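Local coordinates for protein LacI family transcription regulator (Bifidobacterium animalis subsp. lactis, PDB 4O5A) that probably regulates transcription by binding operator DNA in response to a small effector molecule, as other LacI family regulators do, at residues Gly180-His185 with Tyr332-Arg337; Ile253-Asp258 with Leu279-Trp284; Pro296-Ser301 with Ala338-Ala343. One frame throughout, in Å; residues are numbered along the deposited sequence. Where two conformers were deposited one is given.

All three contacts lie in one alpha/beta half of the chain, around a mixed sheet. Following the chain from the N terminus, helix 175-188 comes first; its partner strand 333-335 lies near the C terminus, so contact 1 closes the longest loop, with 146 residues between its segments. Contact 2 falls wholly within that span and closes a loop of 20 residues, pairing strands 252-255 and 280-284. Contact 3 opens after contact 2 has closed and spans 36 residues; it ends beyond contact 1, so those two cross. Strand 280-284 neighbours strand 298-301, which pairs in turn with strand 333-335. Met182 of contact 1 packs on Ile254, Ile282 and Trp284 of contact 2, seating the helix on the sheet.

Contact 1 of 3, residues Gly180-His185 with Tyr332-Arg337; sequences GTMIRH and YELIER
Tyr332 reaches Thr181 where helix 175-188 packs on the mixed sheet of a periplasmic binding protein-like alpha/beta domain, near its edge strand 333-335; the short axes of helix 180-185 and that strand differ in direction by 36°. The Tyr332 OH and Thr181 OG1 are hydrogen-bonded at 2.6 Å, with OG1 lying in the ring plane at its edge. Either hydroxyl could donate, and OG1 has a weak second bond to Ala177 O.

Leu334 comes next along the strand and spreads its atoms over three helix residues. Its CB faces Thr181 CG2 at 3.9 Å, and CD1 approaches Met182 CG at 4.3 Å. The other branch supplies a CH-pi contact: CD2 stands over one face of the His185 ring, 3.9 Å from its centroid and 27° off the normal. With CG anti to the backbone N, chi1 177° carries that ring out toward Leu334, and NE2 is held from outside by Thr340 OG1.

Glu336 follows, refined in two conformers, so its position is less certain. In the one described, its extended chain brings CG to 3.5 Å from His185 CE1. A water in the imidazole plane lies 2.7 Å from His185 ND1 and donates a weak bond to Glu336 OE2.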
ATOM      1  N   GLY A 180     -13.393   2.967  22.095  1.00 21.77           N
ATOM      2  CA  GLY A 180     -14.633   2.558  22.738  1.00 20.15           C
ATOM      3  C   GLY A 180     -15.420   1.558  21.918  1.00 22.74           C
ATOM      4  O   GLY A 180     -15.937   0.576  22.452  1.00 20.86           O
ATOM      5  N   THR A 181     -15.502   1.791  20.613  1.00 19.65           N
ATOM      6  CA  THR A 181     -16.270   0.904  19.751  1.00 18.70           C
ATOM      7  C   THR A 181     -15.671  -0.509  19.772  1.00 17.26           C
ATOM      8  O   THR A 181     -16.407  -1.497  19.857  1.00 19.84           O
ATOM      9  CB  THR A 181     -16.326   1.439  18.307  1.00 23.53           C
ATOM     10  OG1 THR A 181     -17.013   2.702  18.302  1.00 23.09           O
ATOM     11  CG2 THR A 181     -17.075   0.468  17.418  1.00 27.03           C
HETATM   12  N   MSE A 182     -14.345  -0.598  19.710  1.00 18.63           N
HETATM   13  CA  MSE A 182     -13.663  -1.894  19.712  1.00 13.64           C
HETATM   14  C   MSE A 182     -13.800  -2.587  21.061  1.00 20.69           C
HETATM   15  O   MSE A 182     -14.087  -3.782  21.135  1.00 20.47           O
HETATM   16  CB  MSE A 182     -12.196  -1.721  19.353  1.00 16.00           C
HETATM   17  CG  MSE A 182     -11.992  -1.421  17.881  1.00 20.25           C
HETATM   18 SE   MSE A 182     -10.099  -1.324  17.483  0.55 20.99          SE
HETATM   19  CE  MSE A 182      -9.732   0.392  18.252  1.00 18.59           C
ATOM     20  N   ILE A 183     -13.611  -1.834  22.133  1.00 18.36           N
ATOM     21  CA  ILE A 183     -13.665  -2.436  23.459  1.00 19.39           C
ATOM     22  C   ILE A 183     -15.084  -2.879  23.787  1.00 22.80           C
ATOM     23  O   ILE A 183     -15.282  -3.941  24.375  1.00 22.31           O
ATOM     24  CB  ILE A 183     -13.122  -1.472  24.533  1.00 20.15           C
ATOM     25  CG1 ILE A 183     -11.649  -1.175  24.251  1.00 19.62           C
ATOM     26  CG2 ILE A 183     -13.298  -2.046  25.931  1.00 23.91           C
ATOM     27  CD1 ILE A 183     -11.141   0.043  24.988  1.00 22.48           C
ATOM     28  N   ARG A 184     -16.082  -2.085  23.413  1.00 21.00           N
ATOM     29  CA  ARG A 184     -17.460  -2.495  23.689  1.00 18.81           C
ATOM     30  C   ARG A 184     -17.827  -3.780  22.939  1.00 19.75           C
ATOM     31  O   ARG A 184     -18.582  -4.591  23.450  1.00 21.39           O
ATOM     32  CB  ARG A 184     -18.457  -1.373  23.364  1.00 19.59           C
ATOM     33  CG  ARG A 184     -18.392  -0.187  24.311  1.00 21.42           C
ATOM     34  CD  ARG A 184     -19.596   0.741  24.105  1.00 22.59           C
ATOM     35  NE  ARG A 184     -19.552   1.348  22.773  1.00 26.61           N
ATOM     36  CZ  ARG A 184     -18.849   2.439  22.475  1.00 25.60           C
ATOM     37  NH1 ARG A 184     -18.155   3.053  23.428  1.00 25.23           N
ATOM     38  NH2 ARG A 184     -18.843   2.919  21.231  1.00 26.20           N
ATOM     39  N   HIS A 185     -17.288  -3.951  21.730  1.00 17.22           N
ATOM     40  CA  HIS A 185     -17.504  -5.155  20.921  1.00 18.91           C
ATOM     41  C   HIS A 185     -16.935  -6.364  21.677  1.00 18.83           C
ATOM     42  O   HIS A 185     -17.579  -7.413  21.762  1.00 21.83           O
ATOM     43  CB  HIS A 185     -16.825  -4.984  19.553  1.00 20.63           C
ATOM     44  CG  HIS A 185     -16.902  -6.182  18.650  1.00 21.31           C
ATOM     45  ND1 HIS A 185     -18.080  -6.606  18.065  1.00 26.13           N
ATOM     46  CD2 HIS A 185     -15.933  -7.004  18.183  1.00 23.51           C
ATOM     47  CE1 HIS A 185     -17.833  -7.660  17.303  1.00 24.72           C
ATOM     48  NE2 HIS A 185     -16.539  -7.917  17.349  1.00 22.78           N
ATOM     49  N   TYR A 332     -15.853   6.295  11.153  1.00 28.05           N
ATOM     50  CA  TYR A 332     -15.227   4.995  10.979  1.00 26.77           C
ATOM     51  C   TYR A 332     -16.311   3.931  11.148  1.00 25.01           C
ATOM     52  O   TYR A 332     -17.429   4.233  11.546  1.00 26.50           O
ATOM     53  CB  TYR A 332     -14.155   4.798  12.051  1.00 23.06           C
ATOM     54  CG  TYR A 332     -14.726   4.853  13.448  1.00 25.85           C
ATOM     55  CD1 TYR A 332     -15.280   3.733  14.047  1.00 27.69           C
ATOM     56  CD2 TYR A 332     -14.737   6.043  14.161  1.00 29.54           C
ATOM     57  CE1 TYR A 332     -15.827   3.792  15.318  1.00 26.70           C
ATOM     58  CE2 TYR A 332     -15.273   6.106  15.426  1.00 32.23           C
ATOM     59  CZ  TYR A 332     -15.812   4.978  16.006  1.00 24.93           C
ATOM     60  OH  TYR A 332     -16.351   5.046  17.270  1.00 35.99           O
ATOM     61  N   GLU A 333     -15.967   2.671  10.903  1.00 23.34           N
ATOM     62  CA  GLU A 333     -16.941   1.591  11.031  1.00 21.70           C
ATOM     63  C   GLU A 333     -16.213   0.350  11.533  1.00 20.73           C
ATOM     64  O   GLU A 333     -15.140   0.028  11.034  1.00 23.80           O
ATOM     65  CB  GLU A 333     -17.566   1.317   9.658  1.00 33.58           C
ATOM     66  CG  GLU A 333     -18.507   0.116   9.554  1.00 39.68           C
ATOM     67  CD  GLU A 333     -18.844  -0.214   8.097  1.00 57.03           C
ATOM     68  OE1 GLU A 333     -18.330   0.487   7.193  1.00 60.31           O
ATOM     69  OE2 GLU A 333     -19.606  -1.176   7.850  1.00 66.02           O
ATOM     70  N   LEU A 334     -16.776  -0.341  12.519  1.00 20.80           N
ATOM     71  CA  LEU A 334     -16.186  -1.621  12.909  1.00 22.06           C
ATOM     72  C   LEU A 334     -16.807  -2.673  12.009  1.00 22.28           C
ATOM     73  O   LEU A 334     -18.025  -2.913  12.072  1.00 25.60           O
ATOM     74  CB  LEU A 334     -16.505  -1.952  14.371  1.00 22.07           C
ATOM     75  CG  LEU A 334     -15.896  -3.271  14.869  1.00 23.48           C
ATOM     76  CD1 LEU A 334     -14.375  -3.224  14.812  1.00 21.97           C
ATOM     77  CD2 LEU A 334     -16.375  -3.567  16.280  1.00 34.31           C
ATOM     78  N   ILE A 335     -15.997  -3.266  11.144  1.00 21.83           N
ATOM     79  CA  ILE A 335     -16.472  -4.326  10.271  1.00 21.51           C
ATOM     80  C   ILE A 335     -16.260  -5.665  10.949  1.00 20.79           C
ATOM     81  O   ILE A 335     -15.134  -6.137  11.070  1.00 18.02           O
ATOM     82  CB  ILE A 335     -15.736  -4.307   8.932  1.00 21.63           C
ATOM     83  CG1 ILE A 335     -15.896  -2.928   8.287  1.00 27.84           C
ATOM     84  CG2 ILE A 335     -16.263  -5.413   8.024  1.00 24.22           C
ATOM     85  CD1 ILE A 335     -15.118  -2.765   7.005  1.00 30.83           C
ATOM     86  N   GLU A 336     -17.360  -6.273  11.374  1.00 22.52           N
ATOM     87  CA  GLU A 336     -17.304  -7.534  12.111  0.57 23.89           C
ATOM     88  C   GLU A 336     -17.082  -8.708  11.177  1.00 22.35           C
ATOM     89  O   GLU A 336     -17.847  -8.929  10.229  1.00 22.73           O
ATOM     90  CB  GLU A 336     -18.586  -7.750  12.912  0.57 23.82           C
ATOM     91  CG  GLU A 336     -18.781  -6.762  14.043  0.57 27.31           C
ATOM     92  CD  GLU A 336     -20.122  -6.935  14.738  0.57 31.48           C
ATOM     93  OE1 GLU A 336     -20.492  -8.088  15.062  0.57 36.47           O
ATOM     94  OE2 GLU A 336     -20.809  -5.914  14.953  0.57 39.14           O
ATOM     95  N   ARG A 337     -16.024  -9.459  11.447  1.00 21.15           N
ATOM     96  CA  ARG A 337     -15.694 -10.635  10.654  1.00 22.61           C
ATOM     97  C   ARG A 337     -15.540 -11.842  11.578  1.00 24.00           C
ATOM     98  O   ARG A 337     -15.899 -11.795  12.757  1.00 23.77           O
ATOM     99  CB  ARG A 337     -14.433 -10.384   9.796  1.00 18.25           C
ATOM    100  CG  ARG A 337     -14.574  -9.181   8.839  1.00 16.36           C
ATOM    101  CD  ARG A 337     -13.590  -9.208   7.678  1.00 19.44           C
ATOM    102  NE  ARG A 337     -13.779  -8.067   6.764  1.00 20.83           N
ATOM    103  CZ  ARG A 337     -13.055  -6.948   6.774  1.00 18.71           C
ATOM    104  NH1 ARG A 337     -12.081  -6.785   7.665  1.00 16.84           N
ATOM    105  NH2 ARG A 337     -13.317  -5.977   5.890  1.00 17.47           N
TER
HETATM  106  O   HOH W   1     -20.575  -5.528  18.062  1.00 45.70           O

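Contact 2 of 3, residues Ile253-Asp258 with Leu279-Trp284; sequences IIYDND and LSIISW
Ile253, Ile254 and Tyr255 pair with Ile281, Ile282 and Ser283 in parallel register, and the close fit is along this run. Four backbone bonds join the strands. Tyr255 N meets Ile282 O at 2.9 Å with a nearly straight 173° at the hydrogen, and Trp284 N lies 2.8 Å from Tyr255 O. Ile253 O accepts from Ile282 N and also takes a CA-H contact from Ile281. Side chains mesh on both faces: on one, Tyr255 CE2 rests 3.7 Å from Ile281 CG2, and Ile253 CG1 meets Leu279 CD1 at 3.9 Å; on the other, Ile254 and Ile282 stand side by side, CG1 to CB 4.1 Å.

These are the two strands of a right-handed beta-alpha-beta crossover, joined through helix 258-271, whose N-cap is Asn257.

Backbone bonding ends at Trp284 N, but Asp256 and Trp284 stay buried. Asp256 O and Trp284 O, both acceptors, lie 3.1 Å apart. The Asp256 carboxylate runs alongside the indole with its plane turned 85° to the ring, OD1 being 3.6 Å from Trp284 CE3. OD2 is salt-bridged to Arg196, while Arg209 makes a cation-pi contact with Trp284. In related LacI-type proteins the effector cleft lies at these strand ends, so this cluster probably borders it. Asn257 and Asp258 form the looser, partly exposed side, with few contacts; Ser283 OG, bonded to Gly285 O, approaches Asp258 CA at 3.3 Å.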
ATOM      1  N   ILE A 253      -6.873  -9.785  21.400  1.00 14.80           N
ATOM      2  CA  ILE A 253      -5.761  -8.878  21.134  1.00 13.29           C
ATOM      3  C   ILE A 253      -6.152  -7.930  20.017  1.00 16.65           C
ATOM      4  O   ILE A 253      -6.665  -8.350  18.974  1.00 18.31           O
ATOM      5  CB  ILE A 253      -4.468  -9.650  20.762  1.00 15.02           C
ATOM      6  CG1 ILE A 253      -4.077 -10.561  21.920  1.00 16.31           C
ATOM      7  CG2 ILE A 253      -3.313  -8.670  20.493  1.00 17.21           C
ATOM      8  CD1 ILE A 253      -2.971 -11.563  21.556  1.00 16.50           C
ATOM      9  N   ILE A 254      -5.942  -6.637  20.260  1.00 15.88           N
ATOM     10  CA  ILE A 254      -6.152  -5.612  19.245  1.00 15.20           C
ATOM     11  C   ILE A 254      -4.790  -5.151  18.710  1.00 15.52           C
ATOM     12  O   ILE A 254      -3.905  -4.772  19.481  1.00 17.91           O
ATOM     13  CB  ILE A 254      -6.913  -4.419  19.843  1.00 15.76           C
ATOM     14  CG1 ILE A 254      -8.297  -4.884  20.323  1.00 18.34           C
ATOM     15  CG2 ILE A 254      -7.050  -3.321  18.807  1.00 19.19           C
ATOM     16  CD1 ILE A 254      -9.125  -3.782  20.946  1.00 26.41           C
ATOM     17  N   TYR A 255      -4.618  -5.189  17.393  1.00 15.31           N
ATOM     18  CA  TYR A 255      -3.364  -4.780  16.775  1.00 14.68           C
ATOM     19  C   TYR A 255      -3.478  -3.436  16.084  1.00 17.86           C
ATOM     20  O   TYR A 255      -4.470  -3.176  15.406  1.00 17.59           O
ATOM     21  CB  TYR A 255      -2.950  -5.804  15.720  1.00 15.42           C
ATOM     22  CG  TYR A 255      -2.656  -7.159  16.303  1.00 15.88           C
ATOM     23  CD1 TYR A 255      -1.351  -7.545  16.572  1.00 15.80           C
ATOM     24  CD2 TYR A 255      -3.680  -8.049  16.576  1.00 16.65           C
ATOM     25  CE1 TYR A 255      -1.069  -8.806  17.118  1.00 15.01           C
ATOM     26  CE2 TYR A 255      -3.420  -9.316  17.109  1.00 17.46           C
ATOM     27  CZ  TYR A 255      -2.121  -9.680  17.377  1.00 16.15           C
ATOM     28  OH  TYR A 255      -1.883 -10.916  17.918  1.00 16.49           O
ATOM     29  N   ASP A 256      -2.429  -2.615  16.195  1.00 18.68           N
ATOM     30  CA  ASP A 256      -2.450  -1.279  15.597  1.00 21.94           C
ATOM     31  C   ASP A 256      -2.337  -1.272  14.065  1.00 20.28           C
ATOM     32  O   ASP A 256      -2.517  -0.233  13.439  1.00 21.57           O
ATOM     33  CB  ASP A 256      -1.367  -0.380  16.216  1.00 26.61           C
ATOM     34  CG  ASP A 256      -1.865   0.376  17.448  1.00 31.37           C
ATOM     35  OD1 ASP A 256      -2.861  -0.063  18.060  1.00 29.70           O
ATOM     36  OD2 ASP A 256      -1.245   1.401  17.807  1.00 42.97           O
ATOM     37  N   ASN A 257      -2.050  -2.416  13.447  1.00 16.61           N
ATOM     38  CA  ASN A 257      -2.172  -2.478  11.992  1.00 15.89           C
ATOM     39  C   ASN A 257      -2.561  -3.849  11.484  1.00 16.24           C
ATOM     40  O   ASN A 257      -2.541  -4.823  12.233  1.00 19.54           O
ATOM     41  CB  ASN A 257      -0.938  -1.931  11.259  1.00 21.18           C
ATOM     42  CG  ASN A 257       0.288  -2.844  11.363  1.00 19.52           C
ATOM     43  OD1 ASN A 257       0.208  -3.969  11.832  1.00 23.60           O
ATOM     44  ND2 ASN A 257       1.430  -2.340  10.902  1.00 25.55           N
ATOM     45  N   ASP A 258      -2.901  -3.910  10.204  1.00 18.10           N
ATOM     46  CA  ASP A 258      -3.356  -5.162   9.611  1.00 18.96           C
ATOM     47  C   ASP A 258      -2.289  -6.256   9.537  1.00 19.37           C
ATOM     48  O   ASP A 258      -2.580  -7.415   9.826  1.00 18.57           O
ATOM     49  CB  ASP A 258      -3.977  -4.912   8.220  1.00 19.72           C
ATOM     50  CG  ASP A 258      -3.066  -4.135   7.267  1.00 28.88           C
ATOM     51  OD1 ASP A 258      -1.894  -3.814   7.589  1.00 26.51           O
ATOM     52  OD2 ASP A 258      -3.545  -3.842   6.152  1.00 30.42           O
ATOM     53  N   LEU A 279      -9.092 -17.267  21.025  1.00 20.22           N
ATOM     54  CA  LEU A 279      -8.521 -15.925  20.931  1.00 16.27           C
ATOM     55  C   LEU A 279      -9.234 -15.086  19.873  1.00 20.67           C
ATOM     56  O   LEU A 279      -9.295 -15.483  18.710  1.00 19.06           O
ATOM     57  CB  LEU A 279      -7.021 -16.004  20.578  1.00 18.48           C
ATOM     58  CG  LEU A 279      -6.336 -14.668  20.262  1.00 20.49           C
ATOM     59  CD1 LEU A 279      -6.154 -13.831  21.525  1.00 19.45           C
ATOM     60  CD2 LEU A 279      -4.981 -14.900  19.575  1.00 21.06           C
ATOM     61  N   SER A 280      -9.778 -13.936  20.271  1.00 18.52           N
ATOM     62  CA  SER A 280     -10.335 -12.991  19.306  1.00 16.89           C
ATOM     63  C   SER A 280      -9.272 -11.991  18.885  1.00 17.43           C
ATOM     64  O   SER A 280      -8.423 -11.610  19.693  1.00 18.00           O
ATOM     65  CB  SER A 280     -11.532 -12.233  19.906  1.00 15.83           C
ATOM     66  OG  SER A 280     -12.684 -13.053  19.958  1.00 19.60           O
ATOM     67  N   ILE A 281      -9.332 -11.560  17.624  1.00 15.36           N
ATOM     68  CA  ILE A 281      -8.360 -10.616  17.067  1.00 16.22           C
ATOM     69  C   ILE A 281      -9.073  -9.487  16.332  1.00 15.57           C
ATOM     70  O   ILE A 281     -10.015  -9.724  15.580  1.00 16.53           O
ATOM     71  CB  ILE A 281      -7.379 -11.324  16.094  1.00 13.77           C
ATOM     72  CG1 ILE A 281      -6.452 -12.252  16.882  1.00 16.74           C
ATOM     73  CG2 ILE A 281      -6.535 -10.310  15.323  1.00 17.16           C
ATOM     74  CD1 ILE A 281      -5.545 -13.087  15.998  1.00 19.93           C
ATOM     75  N   ILE A 282      -8.622  -8.254  16.566  1.00 16.29           N
ATOM     76  CA  ILE A 282      -9.119  -7.085  15.843  1.00 15.65           C
ATOM     77  C   ILE A 282      -7.929  -6.319  15.249  1.00 13.90           C
ATOM     78  O   ILE A 282      -6.891  -6.158  15.902  1.00 16.58           O
ATOM     79  CB  ILE A 282      -9.914  -6.156  16.773  1.00 13.81           C
ATOM     80  CG1 ILE A 282     -11.162  -6.869  17.276  1.00 16.49           C
ATOM     81  CG2 ILE A 282     -10.320  -4.852  16.058  1.00 17.56           C
ATOM     82  CD1 ILE A 282     -11.935  -6.075  18.316  1.00 19.85           C
ATOM     83  N   SER A 283      -8.090  -5.862  14.010  1.00 14.57           N
ATOM     84  CA  SER A 283      -7.115  -4.991  13.365  1.00 16.78           C
ATOM     85  C   SER A 283      -7.609  -3.561  13.428  1.00 17.55           C
ATOM     86  O   SER A 283      -8.744  -3.297  13.047  1.00 16.50           O
ATOM     87  CB  SER A 283      -6.983  -5.351  11.886  1.00 17.63           C
ATOM     88  OG  SER A 283      -6.123  -4.436  11.219  1.00 21.33           O
ATOM     89  N   TRP A 284      -6.755  -2.645  13.879  1.00 15.13           N
ATOM     90  CA  TRP A 284      -7.061  -1.215  13.838  1.00 16.98           C
ATOM     91  C   TRP A 284      -6.582  -0.759  12.473  1.00 21.79           C
ATOM     92  O   TRP A 284      -5.383  -0.578  12.256  1.00 29.16           O
ATOM     93  CB  TRP A 284      -6.281  -0.468  14.927  1.00 22.94           C
ATOM     94  CG  TRP A 284      -6.890   0.841  15.346  1.00 20.96           C
ATOM     95  CD1 TRP A 284      -7.600   1.694  14.575  1.00 23.01           C
ATOM     96  CD2 TRP A 284      -6.835   1.424  16.660  1.00 21.23           C
ATOM     97  NE1 TRP A 284      -7.998   2.791  15.324  1.00 23.70           N
ATOM     98  CE2 TRP A 284      -7.548   2.639  16.594  1.00 23.16           C
ATOM     99  CE3 TRP A 284      -6.268   1.028  17.869  1.00 28.12           C
ATOM    100  CZ2 TRP A 284      -7.693   3.468  17.717  1.00 26.03           C
ATOM    101  CZ3 TRP A 284      -6.415   1.860  18.979  1.00 26.18           C
ATOM    102  CH2 TRP A 284      -7.124   3.059  18.891  1.00 26.18           C
TER

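Contact 3 of 3, residues Pro296-Ser301 with Ala338-Ala343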
ATOM      1  N   PRO A 296     -11.096 -14.559   8.343  1.00 14.80           N
ATOM      2  CA  PRO A 296     -11.091 -13.114   8.080  1.00 18.17           C
ATOM      3  C   PRO A 296     -11.149 -12.290   9.375  1.00 17.27           C
ATOM      4  O   PRO A 296     -11.817 -12.650  10.354  1.00 18.11           O
ATOM      5  CB  PRO A 296     -12.347 -12.912   7.236  1.00 18.63           C
ATOM      6  CG  PRO A 296     -12.520 -14.231   6.529  1.00 19.34           C
ATOM      7  CD  PRO A 296     -12.128 -15.262   7.566  1.00 16.15           C
ATOM      8  N   ILE A 297     -10.426 -11.173   9.365  1.00 18.10           N
ATOM      9  CA  ILE A 297     -10.132 -10.427  10.581  1.00 14.79           C
ATOM     10  C   ILE A 297     -11.029  -9.189  10.740  1.00 16.03           C
ATOM     11  O   ILE A 297     -11.099  -8.323   9.854  1.00 17.34           O
ATOM     12  CB  ILE A 297      -8.639 -10.025  10.614  1.00 17.60           C
ATOM     13  CG1 ILE A 297      -7.742 -11.286  10.607  1.00 16.04           C
ATOM     14  CG2 ILE A 297      -8.328  -9.166  11.840  1.00 18.05           C
ATOM     15  CD1 ILE A 297      -6.243 -10.978  10.552  1.00 16.32           C
ATOM     16  N   THR A 298     -11.698  -9.127  11.890  1.00 14.29           N
ATOM     17  CA  THR A 298     -12.542  -7.998  12.282  1.00 14.03           C
ATOM     18  C   THR A 298     -11.683  -6.737  12.340  1.00 15.73           C
ATOM     19  O   THR A 298     -10.577  -6.756  12.888  1.00 16.06           O
ATOM     20  CB  THR A 298     -13.137  -8.270  13.656  1.00 15.42           C
ATOM     21  OG1 THR A 298     -14.108  -9.318  13.540  1.00 18.93           O
ATOM     22  CG2 THR A 298     -13.795  -7.019  14.219  1.00 18.93           C
ATOM     23  N   ALA A 299     -12.165  -5.633  11.765  1.00 17.29           N
ATOM     24  CA  ALA A 299     -11.308  -4.462  11.610  1.00 14.32           C
ATOM     25  C   ALA A 299     -12.053  -3.166  11.894  1.00 15.92           C
ATOM     26  O   ALA A 299     -13.216  -3.035  11.550  1.00 18.71           O
ATOM     27  CB  ALA A 299     -10.765  -4.397  10.212  1.00 16.09           C
ATOM     28  N   LEU A 300     -11.337  -2.217  12.480  1.00 16.36           N
ATOM     29  CA  LEU A 300     -11.835  -0.854  12.630  1.00 18.09           C
ATOM     30  C   LEU A 300     -11.411  -0.161  11.347  1.00 17.88           C
ATOM     31  O   LEU A 300     -10.214   0.009  11.085  1.00 21.68           O
ATOM     32  CB  LEU A 300     -11.195  -0.217  13.866  1.00 21.40           C
ATOM     33  CG  LEU A 300     -11.798   1.068  14.433  1.00 23.90           C
ATOM     34  CD1 LEU A 300     -11.623   2.209  13.454  1.00 25.85           C
ATOM     35  CD2 LEU A 300     -13.274   0.864  14.786  1.00 22.74           C
ATOM     36  N   SER A 301     -12.387   0.190  10.518  1.00 18.83           N
ATOM     37  CA  SER A 301     -12.104   0.698   9.186  1.00 18.65           C
ATOM     38  C   SER A 301     -12.294   2.209   9.164  1.00 24.52           C
ATOM     39  O   SER A 301     -13.356   2.694   9.521  1.00 24.22           O
ATOM     40  CB  SER A 301     -13.066   0.058   8.181  1.00 25.19           C
ATOM     41  OG  SER A 301     -12.901   0.620   6.885  1.00 26.79           O
ATOM     42  N   ALA A 338     -14.989 -12.918  11.046  1.00 18.64           N
ATOM     43  CA  ALA A 338     -14.976 -14.183  11.761  1.00 20.61           C
ATOM     44  C   ALA A 338     -14.008 -14.245  12.935  1.00 21.45           C
ATOM     45  O   ALA A 338     -14.128 -15.135  13.782  1.00 26.23           O
ATOM     46  CB  ALA A 338     -14.704 -15.322  10.789  1.00 23.61           C
ATOM     47  N   SER A 339     -13.067 -13.307  13.014  1.00 16.53           N
ATOM     48  CA  SER A 339     -12.011 -13.393  14.032  1.00 15.24           C
ATOM     49  C   SER A 339     -12.398 -12.889  15.433  1.00 18.22           C
ATOM     50  O   SER A 339     -11.566 -12.922  16.341  1.00 17.81           O
ATOM     51  CB  SER A 339     -10.737 -12.667  13.559  1.00 16.37           C
ATOM     52  OG  SER A 339     -10.936 -11.257  13.617  1.00 17.14           O
ATOM     53  N   THR A 340     -13.624 -12.401  15.619  1.00 16.98           N
ATOM     54  CA  THR A 340     -14.088 -12.073  16.974  1.00 18.11           C
ATOM     55  C   THR A 340     -15.309 -12.904  17.287  1.00 22.76           C
ATOM     56  O   THR A 340     -16.170 -13.084  16.425  1.00 26.92           O
ATOM     57  CB  THR A 340     -14.395 -10.562  17.182  1.00 25.42           C
ATOM     58  OG1 THR A 340     -15.220 -10.088  16.115  1.00 25.70           O
ATOM     59  CG2 THR A 340     -13.104  -9.747  17.186  1.00 24.00           C
ATOM     60  N   ALA A 341     -15.364 -13.416  18.515  1.00 20.29           N
ATOM     61  CA  ALA A 341     -16.452 -14.292  18.950  1.00 23.34           C
ATOM     62  C   ALA A 341     -16.492 -14.307  20.474  1.00 22.88           C
ATOM     63  O   ALA A 341     -15.626 -13.712  21.110  1.00 22.03           O
ATOM     64  CB  ALA A 341     -16.225 -15.698  18.384  1.00 25.18           C
ATOM     65  N   PRO A 342     -17.501 -14.966  21.083  1.00 26.67           N
ATOM     66  CA  PRO A 342     -17.504 -14.957  22.553  1.00 25.67           C
ATOM     67  C   PRO A 342     -16.226 -15.488  23.196  1.00 29.07           C
ATOM     68  O   PRO A 342     -15.543 -16.354  22.627  1.00 29.81           O
ATOM     69  CB  PRO A 342     -18.685 -15.868  22.893  1.00 28.33           C
ATOM     70  CG  PRO A 342     -19.663 -15.593  21.781  1.00 29.50           C
ATOM     71  CD  PRO A 342     -18.771 -15.497  20.546  1.00 33.54           C
ATOM     72  N   ALA A 343     -15.911 -14.959  24.377  1.00 29.44           N
ATOM     73  CA  ALA A 343     -14.678 -15.312  25.066  1.00 30.67           C
ATOM     74  C   ALA A 343     -14.694 -16.763  25.532  1.00 42.44           C
ATOM     75  O   ALA A 343     -15.721 -17.266  25.994  1.00 36.77           O
ATOM     76  CB  ALA A 343     -14.437 -14.375  26.234  1.00 26.96           C
TER
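The C-terminal tail of the periplasmic binding protein-like domain, just after edge strand 333-335, passes alongside Pro296-Thr298, next to strand 298-301, and hydroxyls of Ser339 and of the Thr298-Thr340 pair hold it there. The Ser339 OG, placed between the backbone N and the carbonyl carbon by chi1 of 74°, accepts the Thr298 N-H at 2.8 Å with 163° at the hydrogen. The same oxygen is bonded to Ile281 O, so one serine hydroxyl bridges the backbones of two neighbouring strands in a buried position. It also sits 3.2 Å from Ile297 CA.

The threonine pair comes next. Thr298 and Thr340 meet at about a right angle, and Thr298 OG1 donates to Thr340 OG1 over 2.9 Å. Thr298 OG1 in turn is bonded to Arg337 N, giving a chain of polar links. Beside it the Thr340 methyl CG2 lies 3.8 Å from Thr298 CB. Towards the exposed end, Pro296 CD and Ala338 CB touch more loosely at 4.1 Å.

Ile297 faces Asn290 of helix 288-292 on one side of the sheet, whereas Thr340 lies against Ile282 and Ser280 of strand 280-284 and reaches helix 175-188 through its hydroxyl's bond to His185.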